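Local coordinates for protein alternansucrase (Leuconostoc mesenteroides, PDB 6HVG) that is a glycoside hydrolase family 70 enzyme that, built round a TIM-type barrel, binds a calcium ion and carries repeats related to choline-binding modules, at residues 573-578 and 1157-1162; 557-562 and 621-626. All blocks are in the same frame, centred on the assembly; numbering follows the deposited sequence.

Contact 1 of 2, residues 573-578 and 1157-1162; sequences GSEFLL and VPDQIY. With CA (calcium ion), chain C.
Glu-575 and Asp-1159 meet through a calcium ion where loops of a TIM-type barrel join the antiparallel sheet that forms domain B in family 70 enzymes; Asp-1159 sits between barrel strand 1151-1156 and strand 1160-1161 of that sheet. Glu-575 binds the metal twice, through its backbone O at 2.2 Å from calcium and its carboxylate OE2 at 2.1 Å. The bend at chi2 (60°), with CG anti to the backbone N (chi1 -175°), curls the acid back beside its own carbonyl; OE1 accepts from Gly-556 N. Asp-1159 adds OD1, 2.2 Å from the ion, and an acid suits both positions because calcium prefers hard, anionic oxygens. Their carboxylates run in opposite senses alongside one another with planes 20° apart, and calcium probably offsets the repulsion. Water 1, another ligand, donates to Asp-1159 O at 3.0 Å. Further along, Leu-577 CB and its CD2 methyl flank Asp-1159 OD2, the oxygen not bound to the metal, at 3.6 and 3.8 Å. The carbonyl O of Leu-578 lies against CB of Gln-1160. Its branched side chain gathers round the phenol obliquely to the ring, with Leu-578 CB and CD1 each 3.7 Å from Tyr-1162 OH.

Contact 2 of 2, residues 557-562 and 621-626; sequences RQPINI and DAVDNV. With CA (calcium ion), chain C.
Gln-558 and Pro-559 press on Val-623 and Asp-624 in the tightly packed part of this contact. Gln-558 CB sits 3.6 Å from the backbone O of Asp-624. A chi1 of 61° wedges CG between N and C, and the extended chain beyond it crosses Asp-624 at a slant, bringing OE1 to 3.6 Å from Asp-624 CB. Amide and carboxylate planes stand 84° apart, and each polar end is held by another partner: Gln-558 NE2 by Gly-571 O, Asp-624 OD2 by Asn-662 N. Pro-559 crosses Val-623 at about a right angle, its CG 4.0 Å from Val-623 CG1, while Pro-559 CD approaches Asp-624 OD1 at 3.7 Å. Two short 3-10 turns thus meet. Proline suits the start of the first, since its ring fixes phi near the value such a turn needs; the second lies in the loop joining barrel strand 617-620 to helix 629-642. Asn-625 N bonds to Ala-622 O across the second turn, and Asn-625 then presents its backbone O to calcium at 2.3 Å. At Arg-557, itself partly exposed, the fit is looser. Here Arg-557 O and Val-626 O lie 3.4 Å apart, two acceptors with no proton between them to share. The guanidinium points off from 621-626: Arg-557 NH1 donates to Ile-562 O at 3.1 Å (N-H...O angle 146°), tilted from the carbonyl plane, and also to Ser-1229 O.

Calcium joins the two contacts, whose centres lie about 10 Å apart. Contact 1 supplies three protein oxygens and contact 2 one; Asp-581 and the shared water 1 complete six ligands. Around the ion, Asn-625 O stands 2.7 Å from Glu-575 OE2 and likewise 2.7 Å from Asp-1159 OD1, as ligands of one metal do. A second tie, probably a hydrogen bond, runs from Asn-625 ND2 to Ser-574 O at 3.2 Å. Val-626 CG1 also packs 3.4 Å from Asp-1159 OD1. The ion thus joins 573-578 and 621-626, from one region of the chain, to 1157-1162, more than 500 residues later, while 557-562 backs the Asn-625 loop without binding the metal.

Contact 1 of 2, residues 573-578 and 1157-1162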
ATOM      1  N   GLY A 573       3.919   5.000  15.955  1.00 49.23           N
ATOM      2  CA  GLY A 573       3.282   3.902  15.256  1.00 47.85           C
ATOM      3  C   GLY A 573       2.377   4.348  14.135  1.00 46.63           C
ATOM      4  O   GLY A 573       1.762   5.416  14.214  1.00 49.39           O
ATOM      5  N   SER A 574       2.289   3.526  13.095  1.00 42.52           N
ATOM      6  CA  SER A 574       1.356   3.738  12.016  1.00 40.71           C
ATOM      7  C   SER A 574       0.009   3.218  12.484  1.00 40.98           C
ATOM      8  O   SER A 574      -0.301   2.061  12.276  1.00 41.66           O
ATOM      9  CB  SER A 574       1.823   2.973  10.779  1.00 40.84           C
ATOM     10  OG  SER A 574       3.207   3.219  10.542  1.00 39.29           O
ATOM     11  N   GLU A 575      -0.770   4.088  13.124  1.00 40.82           N
ATOM     12  CA  GLU A 575      -2.036   3.735  13.730  1.00 41.29           C
ATOM     13  C   GLU A 575      -3.066   3.383  12.691  1.00 40.21           C
ATOM     14  O   GLU A 575      -3.954   2.556  12.938  1.00 41.09           O
ATOM     15  CB  GLU A 575      -2.544   4.906  14.569  1.00 45.15           C
ATOM     16  CG  GLU A 575      -3.822   4.649  15.386  1.00 47.25           C
ATOM     17  CD  GLU A 575      -3.709   3.532  16.405  1.00 49.18           C
ATOM     18  OE1 GLU A 575      -3.030   3.735  17.451  1.00 47.08           O
ATOM     19  OE2 GLU A 575      -4.320   2.460  16.144  1.00 48.02           O
ATOM     20  N   PHE A 576      -2.949   3.987  11.519  1.00 40.16           N
ATOM     21  CA  PHE A 576      -3.951   3.783  10.475  1.00 41.90           C
ATOM     22  C   PHE A 576      -3.481   2.769   9.483  1.00 42.12           C
ATOM     23  O   PHE A 576      -2.380   2.877   8.978  1.00 41.84           O
ATOM     24  CB  PHE A 576      -4.250   5.097   9.771  1.00 42.14           C
ATOM     25  CG  PHE A 576      -4.847   6.123  10.674  1.00 38.94           C
ATOM     26  CD1 PHE A 576      -6.199   6.166  10.885  1.00 39.64           C
ATOM     27  CD2 PHE A 576      -4.038   6.986  11.356  1.00 38.38           C
ATOM     28  CE1 PHE A 576      -6.752   7.092  11.750  1.00 40.54           C
ATOM     29  CE2 PHE A 576      -4.568   7.917  12.208  1.00 39.42           C
ATOM     30  CZ  PHE A 576      -5.931   7.970  12.412  1.00 40.74           C
ATOM     31  N   LEU A 577      -4.329   1.776   9.239  1.00 43.36           N
ATOM     32  CA  LEU A 577      -3.993   0.660   8.398  1.00 42.66           C
ATOM     33  C   LEU A 577      -5.092   0.477   7.390  1.00 42.51           C
ATOM     34  O   LEU A 577      -4.889   0.713   6.197  1.00 46.79           O
ATOM     35  CB  LEU A 577      -3.789  -0.600   9.268  1.00 43.73           C
ATOM     36  CG  LEU A 577      -3.563  -1.956   8.580  1.00 43.84           C
ATOM     37  CD1 LEU A 577      -2.326  -1.938   7.695  1.00 43.94           C
ATOM     38  CD2 LEU A 577      -3.425  -3.004   9.665  1.00 42.45           C
ATOM     39  N   LEU A 578      -6.267   0.052   7.850  1.00 43.12           N
ATOM     40  CA  LEU A 578      -7.390  -0.235   6.946  1.00 42.56           C
ATOM     41  C   LEU A 578      -8.684   0.159   7.583  1.00 40.22           C
ATOM     42  O   LEU A 578      -8.838   0.103   8.808  1.00 40.21           O
ATOM     43  CB  LEU A 578      -7.452  -1.731   6.589  1.00 46.26           C
ATOM     44  CG  LEU A 578      -6.388  -2.264   5.616  1.00 49.56           C
ATOM     45  CD1 LEU A 578      -6.165  -3.761   5.769  1.00 51.34           C
ATOM     46  CD2 LEU A 578      -6.780  -1.988   4.176  1.00 51.64           C
ATOM     47  N   VAL A1157      -8.475  -9.562  16.233  1.00 43.65           N
ATOM     48  CA  VAL A1157      -8.321  -8.488  15.251  1.00 41.77           C
ATOM     49  C   VAL A1157      -8.890  -7.172  15.763  1.00 37.33           C
ATOM     50  O   VAL A1157      -9.899  -6.717  15.292  1.00 40.77           O
ATOM     51  CB  VAL A1157      -8.992  -8.893  13.918  1.00 41.46           C
ATOM     52  CG1 VAL A1157      -8.762  -7.834  12.852  1.00 44.30           C
ATOM     53  CG2 VAL A1157      -8.429 -10.221  13.447  1.00 40.38           C
ATOM     54  N   PRO A1158      -8.217  -6.539  16.717  1.00 36.76           N
ATOM     55  CA  PRO A1158      -8.738  -5.327  17.336  1.00 37.41           C
ATOM     56  C   PRO A1158      -8.535  -4.003  16.585  1.00 38.49           C
ATOM     57  O   PRO A1158      -9.138  -3.002  16.985  1.00 39.44           O
ATOM     58  CB  PRO A1158      -7.977  -5.287  18.667  1.00 36.95           C
ATOM     59  CG  PRO A1158      -6.677  -5.909  18.355  1.00 36.37           C
ATOM     60  CD  PRO A1158      -6.991  -7.003  17.386  1.00 36.72           C
ATOM     61  N   ASP A1159      -7.710  -3.972  15.534  1.00 40.77           N
ATOM     62  CA  ASP A1159      -7.364  -2.706  14.876  1.00 41.93           C
ATOM     63  C   ASP A1159      -8.523  -2.039  14.126  1.00 45.49           C
ATOM     64  O   ASP A1159      -8.637  -0.814  14.147  1.00 52.62           O
ATOM     65  CB  ASP A1159      -6.189  -2.870  13.926  1.00 41.06           C
ATOM     66  CG  ASP A1159      -5.809  -1.557  13.227  1.00 42.08           C
ATOM     67  OD1 ASP A1159      -5.389  -0.595  13.887  1.00 45.19           O
ATOM     68  OD2 ASP A1159      -5.971  -1.474  11.992  1.00 41.57           O
ATOM     69  N   GLN A1160      -9.370  -2.805  13.441  1.00 44.62           N
ATOM     70  CA  GLN A1160     -10.396  -2.184  12.601  1.00 44.86           C
ATOM     71  C   GLN A1160     -11.671  -2.986  12.421  1.00 44.21           C
ATOM     72  O   GLN A1160     -11.756  -4.149  12.803  1.00 49.76           O
ATOM     73  CB  GLN A1160      -9.817  -1.799  11.212  1.00 45.62           C
ATOM     74  CG  GLN A1160      -9.644  -2.934  10.214  1.00 47.84           C
ATOM     75  CD  GLN A1160      -8.508  -3.886  10.555  1.00 51.03           C
ATOM     76  OE1 GLN A1160      -7.411  -3.442  10.920  1.00 51.00           O
ATOM     77  NE2 GLN A1160      -8.746  -5.193  10.413  1.00 49.37           N
ATOM     78  N   ILE A1161     -12.653  -2.340  11.798  1.00 41.79           N
ATOM     79  CA  ILE A1161     -13.926  -2.945  11.472  1.00 42.38           C
ATOM     80  C   ILE A1161     -14.412  -2.282  10.177  1.00 41.64           C
ATOM     81  O   ILE A1161     -14.117  -1.118   9.948  1.00 44.73           O
ATOM     82  CB  ILE A1161     -14.899  -2.774  12.659  1.00 44.04           C
ATOM     83  CG1 ILE A1161     -16.193  -3.561  12.444  1.00 45.50           C
ATOM     84  CG2 ILE A1161     -15.193  -1.309  12.925  1.00 42.61           C
ATOM     85  CD1 ILE A1161     -17.030  -3.660  13.698  1.00 48.04           C
ATOM     86  N   TYR A1162     -15.117  -3.024   9.325  1.00 40.66           N
ATOM     87  CA  TYR A1162     -15.522  -2.525   8.001  1.00 43.37           C
ATOM     88  C   TYR A1162     -17.009  -2.249   7.866  1.00 45.13           C
ATOM     89  O   TYR A1162     -17.812  -2.752   8.624  1.00 47.44           O
ATOM     90  CB  TYR A1162     -15.181  -3.545   6.915  1.00 41.53           C
ATOM     91  CG  TYR A1162     -13.723  -3.670   6.513  1.00 41.97           C
ATOM     92  CD1 TYR A1162     -12.761  -4.136   7.402  1.00 41.37           C
ATOM     93  CD2 TYR A1162     -13.327  -3.400   5.204  1.00 42.69           C
ATOM     94  CE1 TYR A1162     -11.448  -4.318   7.003  1.00 41.97           C
ATOM     95  CE2 TYR A1162     -12.012  -3.558   4.804  1.00 43.36           C
ATOM     96  CZ  TYR A1162     -11.079  -4.027   5.701  1.00 43.22           C
ATOM     97  OH  TYR A1162      -9.784  -4.222   5.265  1.00 45.55           O
TER
HETATM   98 CA    CA C2000      -5.051   1.476  14.484  1.00 47.20          CA
HETATM   99  O   HOH W   1      -6.661   0.527  15.941  1.00 40.78           O

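Contact 2 of 2, residues 557-562 and 621-626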
ATOM      1  N   ARG A 557       0.585   4.378  19.551  1.00 43.70           N
ATOM      2  CA  ARG A 557       1.147   3.847  20.779  1.00 46.40           C
ATOM      3  C   ARG A 557       1.548   2.389  20.589  1.00 46.21           C
ATOM      4  O   ARG A 557       1.141   1.515  21.350  1.00 45.63           O
ATOM      5  CB  ARG A 557       0.167   4.009  21.951  1.00 46.70           C
ATOM      6  CG  ARG A 557      -0.136   5.461  22.270  1.00 46.48           C
ATOM      7  CD  ARG A 557       1.133   6.233  22.604  1.00 45.27           C
ATOM      8  NE  ARG A 557       0.823   7.600  23.033  1.00 46.71           N
ATOM      9  CZ  ARG A 557       0.549   7.982  24.279  1.00 44.45           C
ATOM     10  NH1 ARG A 557       0.517   7.114  25.282  1.00 47.02           N
ATOM     11  NH2 ARG A 557       0.285   9.237  24.523  1.00 43.09           N
ATOM     12  N   GLN A 558       2.419   2.152  19.618  1.00 45.96           N
ATOM     13  CA  GLN A 558       2.947   0.806  19.368  1.00 45.00           C
ATOM     14  C   GLN A 558       3.891   0.466  20.503  1.00 45.72           C
ATOM     15  O   GLN A 558       4.153   1.327  21.350  1.00 47.13           O
ATOM     16  CB  GLN A 558       3.645   0.707  18.017  1.00 41.38           C
ATOM     17  CG  GLN A 558       4.831   1.622  17.864  1.00 42.75           C
ATOM     18  CD  GLN A 558       5.598   1.393  16.581  1.00 42.80           C
ATOM     19  OE1 GLN A 558       5.485   0.341  15.946  1.00 43.67           O
ATOM     20  NE2 GLN A 558       6.438   2.361  16.223  1.00 41.62           N
ATOM     21  N   PRO A 559       4.384  -0.797  20.568  1.00 45.64           N
ATOM     22  CA  PRO A 559       5.244  -1.168  21.705  1.00 45.65           C
ATOM     23  C   PRO A 559       6.375  -0.169  21.985  1.00 45.20           C
ATOM     24  O   PRO A 559       6.497   0.316  23.112  1.00 45.80           O
ATOM     25  CB  PRO A 559       5.760  -2.541  21.307  1.00 45.56           C
ATOM     26  CG  PRO A 559       4.638  -3.107  20.483  1.00 43.72           C
ATOM     27  CD  PRO A 559       4.035  -1.969  19.749  1.00 43.08           C
ATOM     28  N   ILE A 560       7.142   0.186  20.960  1.00 44.21           N
ATOM     29  CA  ILE A 560       8.276   1.081  21.152  1.00 46.62           C
ATOM     30  C   ILE A 560       7.835   2.519  21.431  1.00 46.23           C
ATOM     31  O   ILE A 560       8.651   3.341  21.796  1.00 48.10           O
ATOM     32  CB  ILE A 560       9.283   1.053  19.974  1.00 50.18           C
ATOM     33  CG1 ILE A 560       8.665   1.599  18.673  1.00 51.62           C
ATOM     34  CG2 ILE A 560       9.822  -0.354  19.753  1.00 52.05           C
ATOM     35  CD1 ILE A 560       9.673   1.824  17.565  1.00 49.16           C
ATOM     36  N   ASN A 561       6.557   2.832  21.256  1.00 46.53           N
ATOM     37  CA  ASN A 561       6.057   4.177  21.547  1.00 48.73           C
ATOM     38  C   ASN A 561       4.858   4.147  22.440  1.00 49.09           C
ATOM     39  O   ASN A 561       3.970   4.991  22.314  1.00 52.61           O
ATOM     40  CB  ASN A 561       5.679   4.914  20.253  1.00 49.33           C
ATOM     41  CG  ASN A 561       5.354   6.375  20.494  1.00 47.51           C
ATOM     42  OD1 ASN A 561       6.027   7.039  21.259  1.00 51.26           O
ATOM     43  ND2 ASN A 561       4.312   6.869  19.850  1.00 47.78           N
ATOM     44  N   ILE A 562       4.810   3.171  23.333  1.00 51.46           N
ATOM     45  CA  ILE A 562       3.614   2.974  24.152  1.00 50.63           C
ATOM     46  C   ILE A 562       3.328   4.222  24.994  1.00 52.05           C
ATOM     47  O   ILE A 562       2.156   4.523  25.265  1.00 50.61           O
ATOM     48  CB  ILE A 562       3.723   1.708  25.024  1.00 49.26           C
ATOM     49  CG1 ILE A 562       2.377   1.394  25.677  1.00 49.98           C
ATOM     50  CG2 ILE A 562       4.827   1.874  26.056  1.00 49.96           C
ATOM     51  CD1 ILE A 562       2.310   0.032  26.333  1.00 50.98           C
ATOM     52  N   ASP A 621      -3.427  -9.732  15.782  1.00 40.72           N
ATOM     53  CA  ASP A 621      -3.276  -9.133  14.450  1.00 42.52           C
ATOM     54  C   ASP A 621      -2.832  -7.674  14.580  1.00 41.44           C
ATOM     55  O   ASP A 621      -3.346  -6.940  15.413  1.00 44.44           O
ATOM     56  CB  ASP A 621      -4.618  -9.210  13.712  1.00 45.58           C
ATOM     57  CG  ASP A 621      -4.594  -8.550  12.328  1.00 49.97           C
ATOM     58  OD1 ASP A 621      -3.979  -9.116  11.373  1.00 51.58           O
ATOM     59  OD2 ASP A 621      -5.233  -7.461  12.196  1.00 54.45           O
ATOM     60  N   ALA A 622      -1.869  -7.269  13.761  1.00 42.10           N
ATOM     61  CA  ALA A 622      -1.535  -5.861  13.531  1.00 41.22           C
ATOM     62  C   ALA A 622      -1.070  -5.156  14.789  1.00 40.48           C
ATOM     63  O   ALA A 622      -1.565  -4.086  15.132  1.00 39.76           O
ATOM     64  CB  ALA A 622      -2.743  -5.138  12.941  1.00 42.71           C
ATOM     65  N   VAL A 623      -0.119  -5.769  15.477  1.00 40.17           N
ATOM     66  CA  VAL A 623       0.360  -5.274  16.765  1.00 40.60           C
ATOM     67  C   VAL A 623       0.860  -3.831  16.695  1.00 40.23           C
ATOM     68  O   VAL A 623       0.570  -3.022  17.571  1.00 40.75           O
ATOM     69  CB  VAL A 623       1.483  -6.192  17.296  1.00 44.50           C
ATOM     70  CG1 VAL A 623       2.204  -5.594  18.506  1.00 47.30           C
ATOM     71  CG2 VAL A 623       0.909  -7.554  17.664  1.00 45.94           C
ATOM     72  N   ASP A 624       1.625  -3.518  15.655  1.00 43.20           N
ATOM     73  CA  ASP A 624       2.228  -2.209  15.522  1.00 44.40           C
ATOM     74  C   ASP A 624       1.251  -1.115  15.085  1.00 45.82           C
ATOM     75  O   ASP A 624       1.596   0.066  15.089  1.00 48.43           O
ATOM     76  CB  ASP A 624       3.413  -2.308  14.577  1.00 46.87           C
ATOM     77  CG  ASP A 624       4.565  -3.157  15.154  1.00 48.67           C
ATOM     78  OD1 ASP A 624       4.619  -3.345  16.397  1.00 48.14           O
ATOM     79  OD2 ASP A 624       5.431  -3.611  14.362  1.00 49.24           O
ATOM     80  N   ASN A 625       0.024  -1.501  14.725  1.00 45.34           N
ATOM     81  CA  ASN A 625      -0.990  -0.559  14.258  1.00 43.04           C
ATOM     82  C   ASN A 625      -2.087  -0.243  15.294  1.00 43.15           C
ATOM     83  O   ASN A 625      -3.111   0.351  14.935  1.00 45.17           O
ATOM     84  CB  ASN A 625      -1.645  -1.125  13.017  1.00 44.72           C
ATOM     85  CG  ASN A 625      -0.650  -1.728  12.084  1.00 45.21           C
ATOM     86  OD1 ASN A 625      -0.326  -2.907  12.203  1.00 48.11           O
ATOM     87  ND2 ASN A 625      -0.206  -0.951  11.107  1.00 47.20           N
ATOM     88  N   VAL A 626      -1.867  -0.642  16.549  1.00 40.91           N
ATOM     89  CA  VAL A 626      -2.804  -0.448  17.644  1.00 41.52           C
ATOM     90  C   VAL A 626      -2.075  -0.041  18.933  1.00 40.71           C
ATOM     91  O   VAL A 626      -0.848   0.035  18.968  1.00 40.79           O
ATOM     92  CB  VAL A 626      -3.618  -1.725  17.930  1.00 45.00           C
ATOM     93  CG1 VAL A 626      -4.355  -2.183  16.679  1.00 45.42           C
ATOM     94  CG2 VAL A 626      -2.746  -2.841  18.503  1.00 43.72           C
TER
HETATM   95 CA    CA C2000      -5.051   1.476  14.484  1.00 47.20          CA
HETATM   96  O   HOH W   1      -6.661   0.527  15.941  1.00 40.78           O